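Thioesterase domain-containing protein (Pseudomonas aeruginosa, PDB 3F1T) probably hydrolyses acyl-CoA thioesters as a hotdog-fold enzyme of the thioesterase superfamily, though its natural substrate is not established. Local coordinates at residues Asp89-Ala94 with Ile129-Gly134; Glu8-Phe13 with Ser70-Leu75. All coordinates share one frame; numbering follows the deposited sequence.

Interaction 1 (Asp89-Ala94 with Ile129-Gly134)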
loop_
_atom_site.group_PDB
_atom_site.type_symbol
_atom_site.label_atom_id
_atom_site.label_comp_id
_atom_site.label_asym_id
_atom_site.label_seq_id
_atom_site.Cartn_x
_atom_site.Cartn_y
_atom_site.Cartn_z
ATOM N N ASP B 89 -1.720 4.967 -6.319
ATOM C CA ASP B 89 -0.363 5.180 -6.804
ATOM C C ASP B 89 -0.422 5.905 -8.141
ATOM O O ASP B 89 -0.954 5.375 -9.123
ATOM C CB ASP B 89 0.347 3.831 -6.963
ATOM C CG ASP B 89 0.569 3.130 -5.636
ATOM O OD1 ASP B 89 1.482 3.545 -4.886
ATOM O OD2 ASP B 89 -0.232 2.245 -5.283
ATOM N N TYR B 90 0.031 7.150 -8.144
ATOM C CA TYR B 90 -0.029 8.011 -9.321
ATOM C C TYR B 90 1.067 7.641 -10.304
ATOM O O TYR B 90 2.225 7.504 -9.921
ATOM C CB TYR B 90 0.099 9.484 -8.915
ATOM C CG TYR B 90 -1.161 10.044 -8.297
ATOM C CD1 TYR B 90 -2.122 10.682 -9.079
ATOM C CD2 TYR B 90 -1.413 9.903 -6.939
ATOM C CE1 TYR B 90 -3.326 11.103 -8.531
ATOM C CE2 TYR B 90 -2.599 10.323 -6.386
ATOM C CZ TYR B 90 -3.541 10.957 -7.182
ATOM O OH TYR B 90 -4.718 11.423 -6.622
HETATM N N MSE B 91 0.669 7.391 -11.550
HETATM C CA MSE B 91 1.591 7.049 -12.613
HETATM C C MSE B 91 2.150 8.321 -13.216
HETATM O O MSE B 91 3.309 8.370 -13.641
HETATM C CB MSE B 91 0.867 6.275 -13.705
HETATM C CG MSE B 91 0.329 4.928 -13.260
HETATM SE SE MSE B 91 1.744 3.784 -12.517
HETATM C CE MSE B 91 1.262 3.901 -10.618
ATOM N N HIS B 92 1.267 9.287 -13.423
ATOM C CA HIS B 92 1.660 10.538 -14.046
ATOM C C HIS B 92 0.650 11.607 -13.701
ATOM O O HIS B 92 -0.423 11.300 -13.171
ATOM C CB HIS B 92 1.787 10.377 -15.564
ATOM C CG HIS B 92 0.482 10.156 -16.256
ATOM N ND1 HIS B 92 0.128 8.940 -16.802
ATOM C CD2 HIS B 92 -0.590 10.968 -16.415
ATOM C CE1 HIS B 92 -1.104 9.014 -17.276
ATOM N NE2 HIS B 92 -1.550 10.241 -17.078
ATOM N N PRO B 93 1.067 12.873 -13.806
ATOM C CA PRO B 93 0.216 13.976 -13.367
ATOM C C PRO B 93 -1.020 14.100 -14.250
ATOM O O PRO B 93 -0.982 13.737 -15.428
ATOM C CB PRO B 93 1.122 15.203 -13.517
ATOM C CG PRO B 93 2.157 14.799 -14.519
ATOM C CD PRO B 93 2.363 13.328 -14.341
ATOM N N ALA B 94 -2.137 14.493 -13.652
ATOM C CA ALA B 94 -3.332 14.772 -14.429
ATOM C C ALA B 94 -3.099 15.929 -15.411
ATOM O O ALA B 94 -2.304 16.831 -15.137
ATOM C CB ALA B 94 -4.514 15.065 -13.491
ATOM N N ILE B 129 -4.038 7.785 -14.861
ATOM C CA ILE B 129 -3.318 8.702 -14.001
ATOM C C ILE B 129 -2.804 7.992 -12.747
ATOM O O ILE B 129 -1.702 8.250 -12.289
ATOM C CB ILE B 129 -4.241 9.835 -13.554
ATOM C CG1 ILE B 129 -4.632 10.708 -14.736
ATOM C CG2 ILE B 129 -3.582 10.683 -12.501
ATOM C CD1 ILE B 129 -5.695 11.695 -14.371
ATOM N N ALA B 130 -3.603 7.061 -12.234
ATOM C CA ALA B 130 -3.349 6.449 -10.933
ATOM C C ALA B 130 -4.022 5.085 -10.875
ATOM O O ALA B 130 -5.102 4.896 -11.422
ATOM C CB ALA B 130 -3.881 7.350 -9.804
ATOM N N HIS B 131 -3.363 4.134 -10.217
ATOM C CA HIS B 131 -3.951 2.837 -9.905
ATOM C C HIS B 131 -4.363 2.797 -8.443
ATOM O O HIS B 131 -3.667 3.335 -7.581
ATOM C CB HIS B 131 -2.940 1.729 -10.193
ATOM C CG HIS B 131 -2.783 1.424 -11.653
ATOM N ND1 HIS B 131 -1.761 1.957 -12.412
ATOM C CD2 HIS B 131 -3.637 0.846 -12.531
ATOM C CE1 HIS B 131 -1.940 1.636 -13.680
ATOM N NE2 HIS B 131 -3.073 0.967 -13.781
ATOM N N VAL B 132 -5.430 2.054 -8.151
ATOM C CA VAL B 132 -6.034 2.050 -6.818
ATOM C C VAL B 132 -6.507 0.646 -6.496
ATOM O O VAL B 132 -7.055 -0.039 -7.365
ATOM C CB VAL B 132 -7.271 2.981 -6.760
ATOM C CG1 VAL B 132 -7.795 3.069 -5.353
ATOM C CG2 VAL B 132 -6.907 4.337 -7.260
ATOM N N VAL B 133 -6.294 0.222 -5.252
ATOM C CA VAL B 133 -6.852 -1.038 -4.745
ATOM C C VAL B 133 -7.359 -0.745 -3.345
ATOM O O VAL B 133 -6.740 0.029 -2.607
ATOM C CB VAL B 133 -5.764 -2.137 -4.673
ATOM C CG1 VAL B 133 -6.298 -3.352 -3.981
ATOM C CG2 VAL B 133 -5.275 -2.498 -6.073
ATOM N N GLY B 134 -8.567 -1.204 -3.046
ATOM C CA GLY B 134 -9.101 -1.034 -1.701
ATOM C C GLY B 134 -9.870 -2.247 -1.225
ATOM O O GLY B 134 -10.259 -3.095 -2.023
#
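The Y90 ring has the methyl of A130 over one face, a CH-pi contact with CB 4.1 Å from the ring centroid, while I129 CG2 comes at its edge, near the ring plane, 3.7 Å from Y90 CD1. With CG anti to the carbonyl carbon (chi1 -76°), the tyrosine extends together with I129 in one direction. The imidazole of H92 crosses I129 at about a right angle and sets one face over I129 CA, off-centre toward the rim. At H131 the selenium of M91, a selenomethionine, lies at the ring edge, in plane; bends at chi2 and chi3 take it there, the two side chains crossing nearly at right angles.

The backbones pair as an antiparallel ladder, with Y90 and A130 on one face of the sheet and D89 and H131 on the other. D89 and H131 form a hydrogen-bonded pair, with D89 N to H131 O at 2.8 Å and H131 N to D89 O at 2.9 Å. Y90 and A130 are the non-hydrogen-bonded pair beyond it. Past this pair, I129 O accepts from M91 N at 2.6 Å and, weakly, from H92 N at 3.3 Å, which holds the chain as it leaves the strand. I129 CD1 closes the far end against A94 CB at 3.7 Å.

I129 and A130 both face A120 as a classic beta bulge, where strand 130-137 starts beside strand 113-121. Y90 packs on I59 of helix 56-70, the long helix that the hotdog sheet wraps; on the other face, D89 OD2 forms a salt bridge with R87. Strand 83-90 is outermost within its chain, but D89 pairs antiparallel with a strand of the third subunit, so the sheet runs on across that interface.

Interaction 2 (Glu8-Phe13 with Ser70-Leu75); sequences ERARRF and STVCVL
R9 reaches across to the turn after helix 56-70: its CD lies 3.9 Å from V72 CG1 as the two side chains pass antiparallel to each other, and its NH1 donates to L75 O at 2.9 Å. CG anti to the backbone N (chi1 -161°) and a bend at chi3 carry the guanidinium there. The acceptor lies in the guanidinium plane, yet the donor sits 45° out of the L75 carbonyl plane, not on a lone pair. One turn of helix holds the next two contacts. A10 CB only brushes V72 CG2, at 4.3 Å, and F13 brings the edge of its ring to the other methyl, with CD2 3.7 Å from V72 CG1. A10 and F13 also pack on I69 of helix 56-70.

V72 is thus the apolar centre, set on a short 3-10 turn in which T71 O accepts from both V74 N and L75 N. R9 NH2 has a second carbonyl in P76 O, so the guanidinium grips two successive backbone oxygens. These two bonds restrain its rotation and tie helix 4-15 to the backbone at L75 and P76, past the 3-10 turn, and the two carbonyl dipoles probably offset part of its charge.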
loop_
_atom_site.group_PDB
_atom_site.type_symbol
_atom_site.label_atom_id
_atom_site.label_comp_id
_atom_site.label_asym_id
_atom_site.label_seq_id
_atom_site.Cartn_x
_atom_site.Cartn_y
_atom_site.Cartn_z
ATOM N N GLU B 8 -29.155 3.384 -10.326
ATOM C CA GLU B 8 -30.029 4.075 -9.398
ATOM C C GLU B 8 -29.472 3.963 -7.992
ATOM O O GLU B 8 -29.390 4.954 -7.259
ATOM C CB GLU B 8 -31.432 3.476 -9.444
ATOM C CG GLU B 8 -32.101 3.562 -10.793
ATOM C CD GLU B 8 -32.026 4.964 -11.366
ATOM O OE1 GLU B 8 -32.317 5.930 -10.612
ATOM O OE2 GLU B 8 -31.566 5.105 -12.521
ATOM N N ARG B 9 -29.121 2.738 -7.611
ATOM C CA ARG B 9 -28.500 2.503 -6.322
ATOM C C ARG B 9 -27.216 3.296 -6.155
ATOM O O ARG B 9 -26.989 3.886 -5.110
ATOM C CB ARG B 9 -28.230 1.016 -6.102
ATOM C CG ARG B 9 -28.026 0.654 -4.637
ATOM C CD ARG B 9 -27.458 -0.744 -4.502
ATOM N NE ARG B 9 -28.502 -1.754 -4.622
ATOM C CZ ARG B 9 -28.270 -3.062 -4.636
ATOM N NH1 ARG B 9 -27.022 -3.522 -4.527
ATOM N NH2 ARG B 9 -29.287 -3.908 -4.725
ATOM N N ALA B 10 -26.313 3.182 -7.125
ATOM C CA ALA B 10 -25.034 3.880 -7.039
ATOM C C ALA B 10 -25.270 5.359 -6.833
ATOM O O ALA B 10 -24.547 6.011 -6.067
ATOM C CB ALA B 10 -24.189 3.638 -8.302
ATOM N N ARG B 11 -26.279 5.903 -7.511
ATOM C CA ARG B 11 -26.555 7.345 -7.429
ATOM C C ARG B 11 -27.112 7.773 -6.078
ATOM O O ARG B 11 -26.774 8.850 -5.569
ATOM C CB ARG B 11 -27.480 7.800 -8.558
ATOM C CG ARG B 11 -26.725 8.051 -9.857
ATOM C CD ARG B 11 -27.627 8.379 -11.025
ATOM N NE ARG B 11 -26.805 8.747 -12.175
ATOM C CZ ARG B 11 -27.179 8.607 -13.440
ATOM N NH1 ARG B 11 -28.442 8.286 -13.727
ATOM N NH2 ARG B 11 -26.307 8.863 -14.412
ATOM N N ARG B 12 -28.080 7.008 -5.579
ATOM C CA ARG B 12 -28.593 7.183 -4.219
ATOM C C ARG B 12 -27.472 7.089 -3.177
ATOM O O ARG B 12 -27.371 7.922 -2.272
ATOM C CB ARG B 12 -29.659 6.121 -3.942
ATOM C CG ARG B 12 -30.492 6.385 -2.705
ATOM C CD ARG B 12 -31.894 5.824 -2.849
ATOM N NE ARG B 12 -31.911 4.414 -3.245
ATOM C CZ ARG B 12 -32.095 3.396 -2.405
ATOM N NH1 ARG B 12 -32.138 3.606 -1.091
ATOM N NH2 ARG B 12 -32.193 2.157 -2.877
ATOM N N PHE B 13 -26.632 6.070 -3.318
ATOM C CA PHE B 13 -25.421 5.922 -2.517
ATOM C C PHE B 13 -24.564 7.197 -2.515
ATOM O O PHE B 13 -24.266 7.745 -1.456
ATOM C CB PHE B 13 -24.630 4.720 -3.047
ATOM C CG PHE B 13 -23.580 4.189 -2.098
ATOM C CD1 PHE B 13 -22.808 5.051 -1.336
ATOM C CD2 PHE B 13 -23.167 2.867 -2.205
ATOM C CE1 PHE B 13 -21.676 4.591 -0.647
ATOM C CE2 PHE B 13 -22.101 2.383 -1.458
ATOM C CZ PHE B 13 -21.375 3.245 -0.644
ATOM N N SER B 70 -18.533 0.846 -5.860
ATOM C CA SER B 70 -18.487 -0.290 -6.774
ATOM C C SER B 70 -18.883 -1.593 -6.103
ATOM O O SER B 70 -19.244 -2.557 -6.781
ATOM C CB SER B 70 -17.096 -0.425 -7.404
ATOM O OG SER B 70 -16.184 -1.010 -6.495
ATOM N N THR B 71 -18.964 -1.582 -4.775
ATOM C CA THR B 71 -19.505 -2.730 -4.046
ATOM C C THR B 71 -20.955 -3.007 -4.427
ATOM O O THR B 71 -21.432 -4.120 -4.239
ATOM C CB THR B 71 -19.419 -2.543 -2.514
ATOM O OG1 THR B 71 -20.162 -1.381 -2.129
ATOM C CG2 THR B 71 -17.984 -2.364 -2.079
ATOM N N VAL B 72 -21.665 -1.993 -4.939
ATOM C CA VAL B 72 -23.065 -2.166 -5.318
ATOM C C VAL B 72 -23.145 -3.205 -6.421
ATOM O O VAL B 72 -24.165 -3.884 -6.581
ATOM C CB VAL B 72 -23.761 -0.852 -5.779
ATOM C CG1 VAL B 72 -23.702 0.226 -4.697
ATOM C CG2 VAL B 72 -23.184 -0.342 -7.111
ATOM N N CYS B 73 -22.033 -3.400 -7.116
ATOM C CA CYS B 73 -22.030 -4.261 -8.282
ATOM C C CYS B 73 -22.116 -5.706 -7.868
ATOM O O CYS B 73 -22.332 -6.567 -8.708
ATOM C CB CYS B 73 -20.776 -4.049 -9.120
ATOM S SG CYS B 73 -20.635 -2.375 -9.779
ATOM N N VAL B 74 -21.790 -5.993 -6.608
ATOM C CA VAL B 74 -21.760 -7.377 -6.153
ATOM C C VAL B 74 -22.714 -7.696 -5.017
ATOM O O VAL B 74 -22.856 -8.851 -4.644
ATOM C CB VAL B 74 -20.346 -7.843 -5.764
ATOM C CG1 VAL B 74 -19.445 -7.873 -6.988
ATOM C CG2 VAL B 74 -19.768 -6.961 -4.654
ATOM N N LEU B 75 -23.236 -6.671 -4.363
ATOM C CA LEU B 75 -24.110 -6.893 -3.228
ATOM C C LEU B 75 -25.552 -6.942 -3.679
ATOM O O LEU B 75 -25.961 -6.168 -4.545
ATOM C CB LEU B 75 -23.910 -5.810 -2.176
ATOM C CG LEU B 75 -22.513 -5.820 -1.559
ATOM C CD1 LEU B 75 -22.391 -4.764 -0.483
ATOM C CD2 LEU B 75 -22.213 -7.210 -0.992
#

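How the interactions relate
From the N terminus, helix 4-15 comes first, and interaction 2 closes when the chain, after strands 26-31 and 34-39 and helix 56-70, returns to it in the 3-10 turn. Strand 83-90 follows and opens interaction 1, which closes only after strands 100-109 and 113-121, where strand 130-137 begins. The two loops are therefore in series, neither nested nor crossed. Interaction 2 joins the N-terminal helix to the exit of helix 56-70; interaction 1 joins the last two strands in the sheet order. Their centres are 23 Å apart, on opposite sides of the chain's centre, and helix 56-70 leads from the Y90 neighbourhood toward residues 70-75.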